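Local atomic coordinates of PAC2 family protein (Streptomyces avermitilis, PDB entry 3MNF), a protein that is of unknown function but belongs to the PAC2 family, named after a proteasome assembly chaperone, in a clan shared with purine and uridine phosphorylases. Residues 7-13 with 86-92; 116-122 with 176-182. One frame throughout, in Å; residues are numbered along the deposited sequence.

Contact 1 of 2, residues 7-13 with 86-92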
loop_
_atom_site.group_PDB
_atom_site.type_symbol
_atom_site.label_atom_id
_atom_site.label_comp_id
_atom_site.label_asym_id
_atom_site.label_seq_id
_atom_site.Cartn_x
_atom_site.Cartn_y
_atom_site.Cartn_z
ATOM N N VAL A 7 -21.870 22.358 -7.133
ATOM C CA VAL A 7 -22.131 21.130 -7.893
ATOM C C VAL A 7 -20.835 20.613 -8.510
ATOM O O VAL A 7 -20.010 21.389 -8.989
ATOM C CB VAL A 7 -23.171 21.355 -9.026
ATOM C CG1 VAL A 7 -23.435 20.071 -9.792
ATOM C CG2 VAL A 7 -24.466 21.879 -8.476
HETATM N N MSE A 8 -20.659 19.299 -8.500
HETATM C CA MSE A 8 -19.501 18.674 -9.119
HETATM C C MSE A 8 -19.941 18.065 -10.436
HETATM O O MSE A 8 -20.906 17.303 -10.491
HETATM C CB MSE A 8 -18.917 17.604 -8.183
HETATM C CG MSE A 8 -17.860 16.667 -8.812
HETATM SE SE MSE A 8 -17.150 15.348 -7.523
HETATM C CE MSE A 8 -16.105 16.457 -6.294
ATOM N N VAL A 9 -19.244 18.410 -11.505
ATOM C CA VAL A 9 -19.532 17.832 -12.810
ATOM C C VAL A 9 -18.307 17.075 -13.247
ATOM O O VAL A 9 -17.249 17.665 -13.385
ATOM C CB VAL A 9 -19.841 18.918 -13.863
ATOM C CG1 VAL A 9 -20.228 18.276 -15.184
ATOM C CG2 VAL A 9 -20.942 19.820 -13.377
ATOM N N ALA A 10 -18.441 15.779 -13.468
ATOM C CA ALA A 10 -17.272 14.978 -13.798
ATOM C C ALA A 10 -17.408 14.288 -15.135
ATOM O O ALA A 10 -18.515 14.044 -15.599
ATOM C CB ALA A 10 -17.019 13.962 -12.723
ATOM N N ALA A 11 -16.280 13.978 -15.755
ATOM C CA ALA A 11 -16.259 13.251 -17.015
ATOM C C ALA A 11 -14.937 12.521 -17.152
ATOM O O ALA A 11 -13.899 13.047 -16.716
ATOM C CB ALA A 11 -16.467 14.198 -18.195
ATOM N N PHE A 12 -14.974 11.328 -17.761
ATOM C CA PHE A 12 -13.779 10.475 -17.893
ATOM C C PHE A 12 -13.483 9.993 -19.313
ATOM O O PHE A 12 -14.349 9.444 -19.976
ATOM C CB PHE A 12 -13.893 9.293 -16.931
ATOM C CG PHE A 12 -14.078 9.711 -15.511
ATOM C CD1 PHE A 12 -12.977 10.012 -14.723
ATOM C CD2 PHE A 12 -15.357 9.863 -14.984
ATOM C CE1 PHE A 12 -13.146 10.438 -13.422
ATOM C CE2 PHE A 12 -15.544 10.282 -13.690
ATOM C CZ PHE A 12 -14.445 10.568 -12.895
ATOM N N GLU A 13 -12.253 10.183 -19.779
ATOM C CA GLU A 13 -11.864 9.728 -21.128
ATOM C C GLU A 13 -11.804 8.185 -21.199
ATOM O O GLU A 13 -11.652 7.507 -20.171
ATOM C CB GLU A 13 -10.513 10.319 -21.542
ATOM C CG GLU A 13 -10.389 11.838 -21.551
ATOM C CD GLU A 13 -9.030 12.312 -22.079
ATOM O OE1 GLU A 13 -8.481 11.665 -22.994
ATOM O OE2 GLU A 13 -8.503 13.337 -21.588
ATOM N N VAL A 86 -17.490 22.467 -9.391
ATOM C CA VAL A 86 -16.264 21.725 -9.204
ATOM C C VAL A 86 -16.181 20.788 -10.382
ATOM O O VAL A 86 -17.019 19.890 -10.531
ATOM C CB VAL A 86 -16.295 20.921 -7.888
ATOM C CG1 VAL A 86 -15.104 20.016 -7.789
ATOM C CG2 VAL A 86 -16.347 21.861 -6.683
ATOM N N LEU A 87 -15.193 20.994 -11.242
ATOM C CA LEU A 87 -15.086 20.162 -12.442
ATOM C C LEU A 87 -14.064 19.058 -12.217
ATOM O O LEU A 87 -13.003 19.289 -11.610
ATOM C CB LEU A 87 -14.730 21.001 -13.670
ATOM C CG LEU A 87 -15.694 22.152 -13.932
ATOM C CD1 LEU A 87 -15.238 22.989 -15.095
ATOM C CD2 LEU A 87 -17.077 21.631 -14.177
ATOM N N VAL A 88 -14.390 17.859 -12.686
ATOM C CA VAL A 88 -13.489 16.744 -12.565
ATOM C C VAL A 88 -13.209 16.208 -13.938
ATOM O O VAL A 88 -14.109 15.698 -14.587
ATOM C CB VAL A 88 -14.095 15.648 -11.696
ATOM C CG1 VAL A 88 -13.174 14.425 -11.622
ATOM C CG2 VAL A 88 -14.368 16.199 -10.296
ATOM N N ARG A 89 -11.960 16.322 -14.378
ATOM C CA ARG A 89 -11.560 15.880 -15.707
ATOM C C ARG A 89 -10.561 14.753 -15.603
ATOM O O ARG A 89 -9.391 14.968 -15.242
ATOM C CB ARG A 89 -10.956 17.044 -16.466
ATOM C CG ARG A 89 -11.973 18.117 -16.763
ATOM C CD ARG A 89 -11.367 19.299 -17.462
ATOM N NE ARG A 89 -10.721 18.890 -18.704
ATOM C CZ ARG A 89 -9.780 19.593 -19.320
ATOM N NH1 ARG A 89 -9.372 20.743 -18.811
ATOM N NH2 ARG A 89 -9.254 19.141 -20.443
ATOM N N GLY A 90 -11.010 13.545 -15.906
ATOM C CA GLY A 90 -10.157 12.401 -15.685
ATOM C C GLY A 90 -10.074 11.449 -16.848
ATOM O O GLY A 90 -10.842 11.525 -17.797
ATOM N N ILE A 91 -9.097 10.565 -16.780
ATOM C CA ILE A 91 -9.055 9.356 -17.583
ATOM C C ILE A 91 -9.666 8.243 -16.704
ATOM O O ILE A 91 -9.429 8.223 -15.491
ATOM C CB ILE A 91 -7.606 9.029 -17.808
ATOM C CG1 ILE A 91 -6.834 10.317 -18.176
ATOM C CG2 ILE A 91 -7.443 7.822 -18.757
ATOM C CD1 ILE A 91 -6.636 10.496 -19.650
ATOM N N GLU A 92 -10.436 7.315 -17.253
ATOM C CA GLU A 92 -10.898 6.227 -16.398
ATOM C C GLU A 92 -9.710 5.430 -15.848
ATOM O O GLU A 92 -8.852 4.996 -16.608
ATOM C CB GLU A 92 -11.806 5.315 -17.156
ATOM C CG GLU A 92 -12.319 4.197 -16.365
ATOM C CD GLU A 92 -13.188 3.317 -17.205
ATOM O OE1 GLU A 92 -12.671 2.788 -18.221
ATOM O OE2 GLU A 92 -14.395 3.168 -16.876
#
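Selenomethionine Met8 carries CG trans to its own backbone N (chi1 168°), which sets CG 3.8 Å from CG2 of Val88, and a bend at chi3 (-69°) turns its methyl CE back to lie 4.0 Å from CG1 of Val86. In Phe12, chi1 (-57°) puts CG beside the backbone N instead, and the ring lies obliquely against Gly90, with CD1 3.8 Å from the glycine CA. The two strands are parallel neighbours in the middle of a mixed sheet with helices packed on both faces, an alpha/beta/alpha layering. Seven backbone hydrogen bonds join them, donated alternately from each strand, from Val86 N to Val7 O through to Glu92 N to Glu13 O.

Side chains divide by face. With Met8 and Phe12 stand Ala10, Val86 and Val88; CB of Ala10 packs on CB of Val88 (3.5 Å), and helix 97-111 closes over this face through Ala108, Leu104 and Leu111. Val9, Ala11, Glu13, Leu87 and Arg89 occupy the other face, where helix 21-32 sets Val26 on Ala11 and Arg89, Leu29 on Leu87 and Ser23 on Glu13; here CD2 of Leu87 reaches 3.9 Å from CB of Val9.

At the carboxyl ends the surroundings turn polar. The carboxylate of Glu92 leads away from the pair: OE2 accepts hydrogen bonds from Ile160 N and Asn16 ND2, while OE1 forms a salt bridge with Arg53 of the second subunit. Glu13 instead stays across from Ile91, its CD 3.9 Å from the isoleucine CD1.

Contact 2 of 2, residues 116-122 with 176-182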
loop_
_atom_site.group_PDB
_atom_site.type_symbol
_atom_site.label_atom_id
_atom_site.label_comp_id
_atom_site.label_asym_id
_atom_site.label_seq_id
_atom_site.Cartn_x
_atom_site.Cartn_y
_atom_site.Cartn_z
ATOM N N VAL A 116 -23.730 15.673 -7.424
ATOM C CA VAL A 116 -22.727 15.242 -8.398
ATOM C C VAL A 116 -23.368 14.852 -9.738
ATOM O O VAL A 116 -24.166 13.900 -9.801
ATOM C CB VAL A 116 -21.915 14.041 -7.879
ATOM C CG1 VAL A 116 -20.870 13.647 -8.876
ATOM C CG2 VAL A 116 -21.258 14.376 -6.571
ATOM N N VAL A 117 -23.024 15.566 -10.809
ATOM C CA VAL A 117 -23.446 15.126 -12.141
ATOM C C VAL A 117 -22.278 14.540 -12.928
ATOM O O VAL A 117 -21.217 15.171 -13.063
ATOM C CB VAL A 117 -24.077 16.246 -12.972
ATOM C CG1 VAL A 117 -24.637 15.671 -14.269
ATOM C CG2 VAL A 117 -25.156 16.999 -12.168
ATOM N N VAL A 118 -22.463 13.340 -13.460
ATOM C CA VAL A 118 -21.411 12.725 -14.260
ATOM C C VAL A 118 -21.852 12.626 -15.715
ATOM O O VAL A 118 -22.986 12.255 -15.994
ATOM C CB VAL A 118 -21.027 11.323 -13.731
ATOM C CG1 VAL A 118 -19.696 10.868 -14.357
ATOM C CG2 VAL A 118 -20.966 11.317 -12.193
ATOM N N LEU A 119 -20.965 12.948 -16.643
ATOM C CA LEU A 119 -21.347 12.940 -18.039
ATOM C C LEU A 119 -20.714 11.770 -18.756
ATOM O O LEU A 119 -19.575 11.427 -18.489
ATOM C CB LEU A 119 -20.917 14.243 -18.700
ATOM C CG LEU A 119 -21.404 15.570 -18.105
ATOM C CD1 LEU A 119 -21.035 16.725 -19.017
ATOM C CD2 LEU A 119 -22.898 15.558 -17.867
ATOM N N GLY A 120 -21.443 11.149 -19.663
ATOM C CA GLY A 120 -20.855 10.100 -20.465
ATOM C C GLY A 120 -21.433 10.007 -21.863
ATOM O O GLY A 120 -22.520 10.554 -22.161
ATOM N N ALA A 121 -20.709 9.303 -22.728
ATOM C CA ALA A 121 -21.242 8.957 -24.036
ATOM C C ALA A 121 -21.023 7.489 -24.340
ATOM O O ALA A 121 -19.993 6.926 -23.994
ATOM C CB ALA A 121 -20.626 9.818 -25.111
ATOM N N LEU A 122 -22.005 6.877 -24.987
ATOM C CA LEU A 122 -21.898 5.509 -25.465
ATOM C C LEU A 122 -22.256 5.500 -26.946
ATOM O O LEU A 122 -22.777 6.480 -27.457
ATOM C CB LEU A 122 -22.818 4.575 -24.669
ATOM C CG LEU A 122 -24.256 4.959 -24.270
ATOM C CD1 LEU A 122 -25.064 5.498 -25.409
ATOM C CD2 LEU A 122 -24.994 3.766 -23.682
ATOM N N VAL A 176 -26.357 12.002 -10.385
ATOM C CA VAL A 176 -26.979 11.526 -11.614
ATOM C C VAL A 176 -25.908 11.523 -12.681
ATOM O O VAL A 176 -25.001 12.362 -12.660
ATOM C CB VAL A 176 -28.205 12.398 -12.046
ATOM C CG1 VAL A 176 -27.877 13.870 -12.017
ATOM C CG2 VAL A 176 -28.685 12.018 -13.425
ATOM N N SER A 177 -25.986 10.566 -13.591
ATOM C CA SER A 177 -25.138 10.618 -14.761
ATOM C C SER A 177 -26.005 10.810 -15.983
ATOM O O SER A 177 -27.091 10.237 -16.070
ATOM C CB SER A 177 -24.283 9.362 -14.890
ATOM O OG SER A 177 -25.048 8.203 -14.640
ATOM N N LEU A 178 -25.523 11.638 -16.904
ATOM C CA LEU A 178 -26.177 11.879 -18.177
ATOM C C LEU A 178 -25.405 11.188 -19.277
ATOM O O LEU A 178 -24.193 11.350 -19.378
ATOM C CB LEU A 178 -26.215 13.371 -18.455
ATOM C CG LEU A 178 -26.783 14.257 -17.350
ATOM C CD1 LEU A 178 -26.529 15.702 -17.662
ATOM C CD2 LEU A 178 -28.257 14.018 -17.234
ATOM N N TRP A 179 -26.110 10.417 -20.088
ATOM C CA TRP A 179 -25.516 9.692 -21.200
ATOM C C TRP A 179 -25.988 10.182 -22.578
ATOM O O TRP A 179 -27.186 10.356 -22.822
ATOM C CB TRP A 179 -25.823 8.212 -21.054
ATOM C CG TRP A 179 -25.077 7.617 -19.911
ATOM C CD1 TRP A 179 -25.480 7.570 -18.611
ATOM C CD2 TRP A 179 -23.771 7.021 -19.948
ATOM N NE1 TRP A 179 -24.517 6.986 -17.846
ATOM C CE2 TRP A 179 -23.458 6.632 -18.640
ATOM C CE3 TRP A 179 -22.839 6.785 -20.965
ATOM C CZ2 TRP A 179 -22.264 6.007 -18.314
ATOM C CZ3 TRP A 179 -21.653 6.171 -20.635
ATOM C CH2 TRP A 179 -21.377 5.788 -19.320
ATOM N N ALA A 180 -25.053 10.408 -23.489
ATOM C CA ALA A 180 -25.444 10.725 -24.846
ATOM C C ALA A 180 -25.153 9.513 -25.700
ATOM O O ALA A 180 -24.154 8.850 -25.484
ATOM C CB ALA A 180 -24.687 11.934 -25.335
ATOM N N ALA A 181 -26.035 9.205 -26.646
ATOM C CA ALA A 181 -25.811 8.082 -27.569
ATOM C C ALA A 181 -25.260 8.596 -28.876
ATOM O O ALA A 181 -25.899 9.402 -29.543
ATOM C CB ALA A 181 -27.086 7.306 -27.805
ATOM N N VAL A 182 -24.073 8.131 -29.237
ATOM C CA VAL A 182 -23.381 8.583 -30.435
ATOM C C VAL A 182 -23.489 7.529 -31.556
ATOM O O VAL A 182 -23.131 6.372 -31.343
ATOM C CB VAL A 182 -21.906 8.887 -30.104
ATOM C CG1 VAL A 182 -21.081 9.075 -31.364
ATOM C CG2 VAL A 182 -21.817 10.104 -29.220
#
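Val176 opens the pairing with Val117 beside it, the two side chains pointing the same way and CG1 of Val176 4.1 Å from CG2 of Val117. Its backbone is bonded twice, N to Val116 O and O from Val118 N, beginning seven hydrogen bonds between adjacent parallel strands of the mixed sheet, which has helices on both faces (alpha/beta/alpha). Ser177 turns to the other face, where its CB packs 4.0 Å from CB of Val118; its OG also takes a weak hydrogen bond from NE1 of Trp179 in the same strand. Leu178 returns to the first face and spans two partners: CD1 lies 3.6 Å from CD2 of Leu119, alongside it, and 3.9 Å from CG1 of Val117, which it approaches at a slant.

Trp179 lies on the same face as Ser177. Its CG is trans to the carbonyl carbon (chi1 -70°), an orientation that lays the indole back across the neighbouring strand. Gly120 CA sits over one face of the six-membered ring, 4.2 Å from its centroid and 21° off the normal, a CH-pi contact made where no side chain intervenes. The Leu122 side chain crosses that of Trp179 at about a right angle, CG 4.0 Å from CE3. Ala180 then binds Gly120 O through its N and Leu122 N through its O, and Ala181 offers CB to CD1 of Leu122 at 3.6 Å. Val182 ends the pairing with its N bonded to Leu122 O.

The long connection between these strands, which also supplies strand 134-138 of the sheet, includes helix 160-171, whose Val161 covers Val118, Ser177 and Trp179. The other face, with Val117, Leu119, Val176 and Ala180, is shared by helices 21-32 and 192-206, while strand 7-13 borders strand 115-124 on the side away from strand 175-183.

Overall arrangement
Both contacts lie in the buried core of one sheet, their centres about 11 Å apart, and they join directly because strands 7-13 and 115-124 are adjacent: Met8 O and Val117 N, and Ala10 N and Val117 O, are probably hydrogen-bonded. Helix 21-32 packs on both. The opposite face is covered by helix 97-111 at contact 1 and helix 160-171 at contact 2. Each pairing sets an aromatic ring against a glycine, Phe12 obliquely and Trp179 face-on. Contact 1 ends in acidic side chains, one reaching the second subunit, whereas contact 2 stays largely apolar to its end and touches no other chain of the assembly.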